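Local coordinates for StAR-related lipid transfer protein 13 (Homo sapiens, PDB 2PSO) that activates GTP hydrolysis by RhoA, and perhaps Cdc42, and acts as a tumour suppressor in hepatocellular carcinoma cells, here represented by its lipid-binding START domain, at residues G51-C55 and K75-A79; V137-T141 and L153-V158. One frame throughout, in Å; residues are numbered along the deposited sequence.

Contact 1: residues G51-C55 and K75-A79; sequences GWVTC and KLWKA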
ATOM      1  N   GLY A  51       0.611  -5.989  17.899  1.00 46.25           N
ATOM      2  CA  GLY A  51       0.752  -6.702  16.625  1.00 43.66           C
ATOM      3  C   GLY A  51      -0.443  -6.572  15.682  1.00 41.37           C
ATOM      4  O   GLY A  51      -1.192  -5.590  15.728  1.00 41.95           O
ATOM      5  N   TRP A  52      -0.648  -7.582  14.848  1.00 37.30           N
ATOM      6  CA  TRP A  52      -1.571  -7.426  13.731  1.00 35.62           C
ATOM      7  C   TRP A  52      -3.005  -7.803  14.042  1.00 32.46           C
ATOM      8  O   TRP A  52      -3.279  -8.945  14.389  1.00 35.16           O
ATOM      9  CB  TRP A  52      -1.076  -8.196  12.493  1.00 34.98           C
ATOM     10  CG  TRP A  52       0.195  -7.622  11.876  1.00 35.07           C
ATOM     11  CD1 TRP A  52       1.443  -8.158  11.956  1.00 35.41           C
ATOM     12  CD2 TRP A  52       0.325  -6.416  11.102  1.00 33.40           C
ATOM     13  NE1 TRP A  52       2.340  -7.365  11.290  1.00 37.40           N
ATOM     14  CE2 TRP A  52       1.681  -6.294  10.747  1.00 35.48           C
ATOM     15  CE3 TRP A  52      -0.568  -5.436  10.674  1.00 33.71           C
ATOM     16  CZ2 TRP A  52       2.173  -5.223   9.993  1.00 33.37           C
ATOM     17  CZ3 TRP A  52      -0.078  -4.378   9.916  1.00 35.40           C
ATOM     18  CH2 TRP A  52       1.283  -4.283   9.589  1.00 33.93           C
ATOM     19  N   VAL A  53      -3.923  -6.854  13.878  1.00 28.99           N
ATOM     20  CA  VAL A  53      -5.354  -7.125  14.080  1.00 30.68           C
ATOM     21  C   VAL A  53      -6.076  -7.406  12.763  1.00 31.15           C
ATOM     22  O   VAL A  53      -6.200  -6.502  11.933  1.00 36.02           O
ATOM     23  CB  VAL A  53      -6.060  -5.932  14.752  1.00 29.91           C
ATOM     24  CG1 VAL A  53      -7.549  -6.190  14.847  1.00 26.19           C
ATOM     25  CG2 VAL A  53      -5.452  -5.656  16.118  1.00 28.77           C
ATOM     26  N   THR A  54      -6.574  -8.630  12.580  1.00 26.15           N
ATOM     27  CA  THR A  54      -7.146  -9.037  11.295  1.00 25.54           C
ATOM     28  C   THR A  54      -8.516  -8.429  10.953  1.00 24.60           C
ATOM     29  O   THR A  54      -9.258  -8.037  11.820  1.00 27.67           O
ATOM     30  CB  THR A  54      -7.129 -10.585  11.134  1.00 27.38           C
ATOM     31  OG1 THR A  54      -8.286 -11.182  11.730  1.00 28.14           O
ATOM     32  CG2 THR A  54      -5.880 -11.157  11.784  1.00 28.27           C
ATOM     33  N   CYS A  55      -8.837  -8.328   9.669  1.00 27.90           N
ATOM     34  CA  CYS A  55     -10.122  -7.786   9.238  1.00 29.54           C
ATOM     35  C   CYS A  55     -10.819  -8.685   8.253  1.00 32.43           C
ATOM     36  O   CYS A  55     -10.220  -9.592   7.688  1.00 33.77           O
ATOM     37  CB  CYS A  55      -9.956  -6.440   8.562  1.00 29.66           C
ATOM     38  SG  CYS A  55      -9.008  -5.299   9.518  1.00 34.24           S
ATOM     39  N   LYS A  75      -3.067   4.287  10.929  1.00 48.05           N
ATOM     40  CA  LYS A  75      -2.748   2.882  11.093  1.00 47.11           C
ATOM     41  C   LYS A  75      -1.752   2.379  10.046  1.00 44.41           C
ATOM     42  O   LYS A  75      -1.598   2.961   8.964  1.00 44.67           O
ATOM     43  CB  LYS A  75      -4.030   2.050  11.081  1.00 48.55           C
ATOM     44  CG  LYS A  75      -4.825   2.162  12.369  1.00 52.66           C
ATOM     45  CD  LYS A  75      -6.285   1.753  12.173  1.00 57.04           C
ATOM     46  CE  LYS A  75      -7.176   2.296  13.294  1.00 58.83           C
ATOM     47  NZ  LYS A  75      -8.518   1.649  13.307  1.00 59.28           N
ATOM     48  N   LEU A  76      -1.055   1.309  10.395  1.00 38.68           N
ATOM     49  CA  LEU A  76      -0.196   0.636   9.456  1.00 36.04           C
ATOM     50  C   LEU A  76      -1.001  -0.529   8.940  1.00 36.05           C
ATOM     51  O   LEU A  76      -1.416  -1.375   9.723  1.00 40.46           O
ATOM     52  CB  LEU A  76       1.014   0.089  10.189  1.00 34.98           C
ATOM     53  CG  LEU A  76       2.114  -0.540   9.349  1.00 34.19           C
ATOM     54  CD1 LEU A  76       2.721   0.518   8.436  1.00 33.38           C
ATOM     55  CD2 LEU A  76       3.193  -1.140  10.253  1.00 34.20           C
ATOM     56  N   TRP A  77      -1.226  -0.597   7.639  1.00 33.61           N
ATOM     57  CA  TRP A  77      -1.985  -1.719   7.086  1.00 31.62           C
ATOM     58  C   TRP A  77      -1.148  -2.777   6.398  1.00 29.15           C
ATOM     59  O   TRP A  77      -0.009  -2.538   6.028  1.00 26.63           O
ATOM     60  CB  TRP A  77      -2.990  -1.222   6.091  1.00 31.99           C
ATOM     61  CG  TRP A  77      -3.992  -0.335   6.679  1.00 34.57           C
ATOM     62  CD1 TRP A  77      -3.917   1.018   6.812  1.00 33.59           C
ATOM     63  CD2 TRP A  77      -5.256  -0.725   7.206  1.00 34.02           C
ATOM     64  NE1 TRP A  77      -5.076   1.496   7.367  1.00 33.50           N
ATOM     65  CE2 TRP A  77      -5.913   0.442   7.621  1.00 31.76           C
ATOM     66  CE3 TRP A  77      -5.902  -1.956   7.364  1.00 35.03           C
ATOM     67  CZ2 TRP A  77      -7.175   0.420   8.185  1.00 31.98           C
ATOM     68  CZ3 TRP A  77      -7.165  -1.977   7.922  1.00 33.43           C
ATOM     69  CH2 TRP A  77      -7.786  -0.797   8.329  1.00 33.08           C
ATOM     70  N   LYS A  78      -1.753  -3.943   6.205  1.00 29.33           N
ATOM     71  CA  LYS A  78      -1.085  -5.083   5.604  1.00 27.94           C
ATOM     72  C   LYS A  78      -2.083  -5.909   4.823  1.00 27.73           C
ATOM     73  O   LYS A  78      -2.912  -6.576   5.425  1.00 33.18           O
ATOM     74  CB  LYS A  78      -0.449  -5.945   6.686  1.00 25.37           C
ATOM     75  CG  LYS A  78       0.253  -7.171   6.163  1.00 27.51           C
ATOM     76  CD  LYS A  78       1.172  -7.779   7.212  1.00 29.57           C
ATOM     77  CE  LYS A  78       0.416  -8.662   8.174  1.00 30.49           C
ATOM     78  NZ  LYS A  78       0.118  -9.985   7.556  1.00 31.52           N
ATOM     79  N   ALA A  79      -1.997  -5.871   3.494  1.00 28.75           N
ATOM     80  CA  ALA A  79      -2.845  -6.704   2.629  1.00 29.92           C
ATOM     81  C   ALA A  79      -2.067  -7.771   1.854  1.00 34.06           C
ATOM     82  O   ALA A  79      -0.899  -7.570   1.521  1.00 37.33           O
ATOM     83  CB  ALA A  79      -3.639  -5.853   1.684  1.00 26.03           C
TER
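Trp-52 and Lys-78, their CA atoms 8.5 Å apart, meet across segments that are not direct neighbours: strand 62-66 runs between 53-55 and 76-83 and bonds to both, so no backbone bond joins them, and the Trp-52 ring meets side chains and the Leu-76 carbonyl. The Trp-52 indole crosses the Lys-78 side chain at about a right angle. CB of Lys-78 lies over the far rim of the ring, 3.6 Å from Trp-52 CZ3. With CG anti to the backbone N (chi1 179°), the lysine chain first extends and then bends at chi3 and chi4, which sets CE over the five-membered ring with NZ pointing away from it. Lys-78 CE sits 3.6 Å from the centroid of that Trp-52 ring, a CH-pi contact, and NZ 4.9 Å from it, 5° off the normal, a cation-pi pair. Leu-76 O comes to the ring edge at Trp-52 CZ3; separately, Leu-76 CD2 packs 3.7 Å from Trp-52 CH2. Cys-55 SG touches the edge of the Trp-77 ring, 4.1 Å from CZ3, as a sulfur-aromatic contact; the same indole meets Phe-65 edge-to-face and Phe-210 of helix 209-223. Trp-52 has a second cation-pi partner in Lys-66, and Ile-193 of strand 188-196 packs on it. Dispersion, and probably the pull of the lysine charge, thus link the segment at the sheet's edge to the strand beyond 62-66.

Contact 2: residues V137-T141 and L153-V158; sequences VVLRT and LVSLSV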
ATOM      1  N   VAL A 137       5.547  11.514  -4.834  1.00 25.39           N
ATOM      2  CA  VAL A 137       6.921  11.704  -5.224  1.00 21.21           C
ATOM      3  C   VAL A 137       7.663  10.924  -4.196  1.00 21.68           C
ATOM      4  O   VAL A 137       7.606  11.218  -3.017  1.00 25.56           O
ATOM      5  CB  VAL A 137       7.368  13.171  -5.127  1.00 19.07           C
ATOM      6  CG1 VAL A 137       8.860  13.290  -5.447  1.00 12.97           C
ATOM      7  CG2 VAL A 137       6.518  14.056  -6.045  1.00 13.89           C
ATOM      8  N   VAL A 138       8.384   9.922  -4.642  1.00 23.92           N
ATOM      9  CA  VAL A 138       8.799   8.888  -3.749  1.00 22.02           C
ATOM     10  C   VAL A 138      10.233   8.445  -4.038  1.00 23.02           C
ATOM     11  O   VAL A 138      10.673   8.479  -5.179  1.00 28.86           O
ATOM     12  CB  VAL A 138       7.785   7.771  -3.895  1.00 21.51           C
ATOM     13  CG1 VAL A 138       8.445   6.424  -3.992  1.00 24.68           C
ATOM     14  CG2 VAL A 138       6.817   7.851  -2.770  1.00 18.41           C
ATOM     15  N   LEU A 139      10.984   8.115  -2.994  1.00 21.44           N
ATOM     16  CA  LEU A 139      12.225   7.384  -3.128  1.00 21.34           C
ATOM     17  C   LEU A 139      11.874   5.867  -3.146  1.00 25.13           C
ATOM     18  O   LEU A 139      11.294   5.371  -2.186  1.00 33.10           O
ATOM     19  CB  LEU A 139      13.072   7.732  -1.909  1.00 19.62           C
ATOM     20  CG  LEU A 139      14.450   7.102  -1.673  1.00 20.98           C
ATOM     21  CD1 LEU A 139      15.435   7.584  -2.703  1.00 19.47           C
ATOM     22  CD2 LEU A 139      14.966   7.437  -0.271  1.00 18.10           C
ATOM     23  N   ARG A 140      12.146   5.131  -4.222  1.00 23.30           N
ATOM     24  CA  ARG A 140      11.879   3.671  -4.222  1.00 17.69           C
ATOM     25  C   ARG A 140      13.190   2.996  -4.403  1.00 16.69           C
ATOM     26  O   ARG A 140      14.015   3.458  -5.182  1.00 20.05           O
ATOM     27  CB  ARG A 140      11.059   3.172  -5.429  1.00 16.99           C
ATOM     28  CG  ARG A 140      10.116   4.126  -6.039  1.00 20.11           C
ATOM     29  CD  ARG A 140       9.968   3.802  -7.473  1.00 23.71           C
ATOM     30  NE  ARG A 140       8.640   3.317  -7.808  1.00 27.95           N
ATOM     31  CZ  ARG A 140       8.275   2.967  -9.030  1.00 28.07           C
ATOM     32  NH1 ARG A 140       7.049   2.526  -9.246  1.00 31.70           N
ATOM     33  NH2 ARG A 140       9.129   3.077 -10.039  1.00 29.70           N
ATOM     34  N   THR A 141      13.358   1.857  -3.765  1.00 11.08           N
ATOM     35  CA  THR A 141      14.483   1.042  -4.063  1.00 16.35           C
ATOM     36  C   THR A 141      13.920  -0.365  -4.145  1.00 17.85           C
ATOM     37  O   THR A 141      12.889  -0.637  -3.549  1.00 23.46           O
ATOM     38  CB  THR A 141      15.616   1.219  -2.983  1.00 21.72           C
ATOM     39  OG1 THR A 141      16.582   0.159  -3.087  1.00 25.80           O
ATOM     40  CG2 THR A 141      15.059   1.252  -1.577  1.00 18.54           C
ATOM     41  N   LEU A 153      10.033  -4.256  -2.827  1.00 19.46           N
ATOM     42  CA  LEU A 153      10.085  -2.892  -3.312  1.00 17.81           C
ATOM     43  C   LEU A 153       9.726  -1.974  -2.124  1.00 13.88           C
ATOM     44  O   LEU A 153       8.726  -2.184  -1.470  1.00 22.27           O
ATOM     45  CB  LEU A 153       9.164  -2.742  -4.546  1.00  9.50           C
ATOM     46  CG  LEU A 153       8.805  -1.303  -4.942  1.00 14.96           C
ATOM     47  CD1 LEU A 153      10.001  -0.384  -5.235  1.00  8.51           C
ATOM     48  CD2 LEU A 153       7.790  -1.254  -6.069  1.00 16.70           C
ATOM     49  N   VAL A 154      10.527  -0.976  -1.827  1.00  9.84           N
ATOM     50  CA  VAL A 154      10.187  -0.075  -0.723  1.00 13.42           C
ATOM     51  C   VAL A 154      10.187   1.411  -1.111  1.00 16.15           C
ATOM     52  O   VAL A 154      11.005   1.890  -1.933  1.00 13.01           O
ATOM     53  CB  VAL A 154      11.098  -0.224   0.537  1.00 14.09           C
ATOM     54  CG1 VAL A 154      11.638  -1.662   0.739  1.00 12.82           C
ATOM     55  CG2 VAL A 154      12.201   0.746   0.452  1.00 12.00           C
ATOM     56  N   SER A 155       9.250   2.137  -0.511  1.00 14.02           N
ATOM     57  CA  SER A 155       9.027   3.499  -0.900  1.00 14.63           C
ATOM     58  C   SER A 155       8.802   4.436   0.275  1.00 14.85           C
ATOM     59  O   SER A 155       8.340   4.016   1.328  1.00 17.02           O
ATOM     60  CB  SER A 155       7.809   3.530  -1.819  1.00 17.93           C
ATOM     61  OG  SER A 155       7.984   2.666  -2.919  1.00 12.96           O
ATOM     62  N   LEU A 156       9.127   5.711   0.101  1.00 16.06           N
ATOM     63  CA  LEU A 156       8.773   6.721   1.105  1.00 17.28           C
ATOM     64  C   LEU A 156       8.781   8.035   0.388  1.00 19.20           C
ATOM     65  O   LEU A 156       9.543   8.198  -0.542  1.00 24.96           O
ATOM     66  CB  LEU A 156       9.771   6.744   2.252  1.00 16.10           C
ATOM     67  CG  LEU A 156      11.244   6.679   1.844  1.00 17.52           C
ATOM     68  CD1 LEU A 156      11.932   8.013   2.082  1.00 19.45           C
ATOM     69  CD2 LEU A 156      11.945   5.581   2.596  1.00 14.47           C
ATOM     70  N   SER A 157       7.906   8.944   0.787  1.00 22.13           N
ATOM     71  CA  SER A 157       7.685  10.188   0.066  1.00 24.46           C
ATOM     72  C   SER A 157       8.851  11.106   0.297  1.00 26.82           C
ATOM     73  O   SER A 157       9.453  11.084   1.373  1.00 31.88           O
ATOM     74  CB  SER A 157       6.373  10.867   0.511  1.00 27.43           C
ATOM     75  OG  SER A 157       5.213  10.302  -0.114  1.00 27.04           O
ATOM     76  N   VAL A 158       9.201  11.882  -0.722  1.00 26.18           N
ATOM     77  CA  VAL A 158      10.233  12.900  -0.584  1.00 27.65           C
ATOM     78  C   VAL A 158       9.788  14.109  -1.372  1.00 27.18           C
ATOM     79  O   VAL A 158       8.711  14.097  -1.957  1.00 30.78           O
ATOM     80  CB  VAL A 158      11.591  12.432  -1.150  1.00 28.86           C
ATOM     81  CG1 VAL A 158      12.114  11.218  -0.395  1.00 27.38           C
ATOM     82  CG2 VAL A 158      11.456  12.114  -2.620  1.00 30.45           C
TER
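Leu-139 and Leu-156 exchange two backbone hydrogen bonds at the middle of an antiparallel hairpin, strand 134-143 against 151-157. Leu-139 N gives to Leu-156 O at 2.8 Å, nearly along the C=O axis; the return bond, Leu-156 N to Leu-139 O, is longer at 3.2 Å. Thr-141 and Val-154 form the next hydrogen-bonded pair, Val-154 N reaching Thr-141 O at 2.9 Å in a nearly straight bond (173°), and Thr-141 N gives to Val-154 O at 3.0 Å. Beyond the strand end, Val-158 N gives to Val-137 O at 2.9 Å, from a position tilted 29° out of the carbonyl plane, and Val-158 CG1 packs on Leu-139 CB. Residues between these pairs bond outward: Val-138 and Arg-140 to Tyr-121 and Glu-119, Leu-153, Ser-155 and Ser-157 to strand 169-182. On one face Leu-139 and Leu-156 lie side by side, CD2 to CD1 3.9 Å, as do Thr-141 and Val-154 through their CG2 methyls. The other face carries Arg-140 and Ser-155, with Leu-153 CD1 against Arg-140 CB at 3.7 Å. The guanidinium of Arg-140 finds its mate outside the hairpin, NH2 in a salt bridge with Glu-119 and the cation on Tyr-121, while Ser-157 OG is bonded to Val-173 N. Arg-140 NH1 to Leu-95 O and Thr-141 OG1 to Gln-117 O are weak bonds. Val-138 turns CG1 onto Ser-155 CB (3.7 Å) and CG2 toward Leu-156 O; an alanine here removes both methyls and would probably open a gap beside Ser-155 and strip the apolar cover from that carbonyl. The hairpin is thus held mainly by its backbone, while its buried arginine has a compensating carboxylate, consistent with the acid-arginine pairs inside other START domains.

Contact 1 and contact 2 belong to one curved sheet, on opposite sides of the chain's centre, with their own centres about 21 Å apart and nearest atoms about 10 Å apart. Strands 169-182 and 188-196 connect them: 151-157 pairs with 169-182, which pairs with 188-196, which in turn pairs with 76-83. This is the sheet of the START helix-grip fold, which in this family curves round a lipid cavity closed by the C-terminal helix, here 209-223. Contact 1 touches that helix through Trp-77, whereas contact 2 touches helix 87-96 through Leu-153 and Arg-140; any part of either in lining the cavity is inferred from the fold.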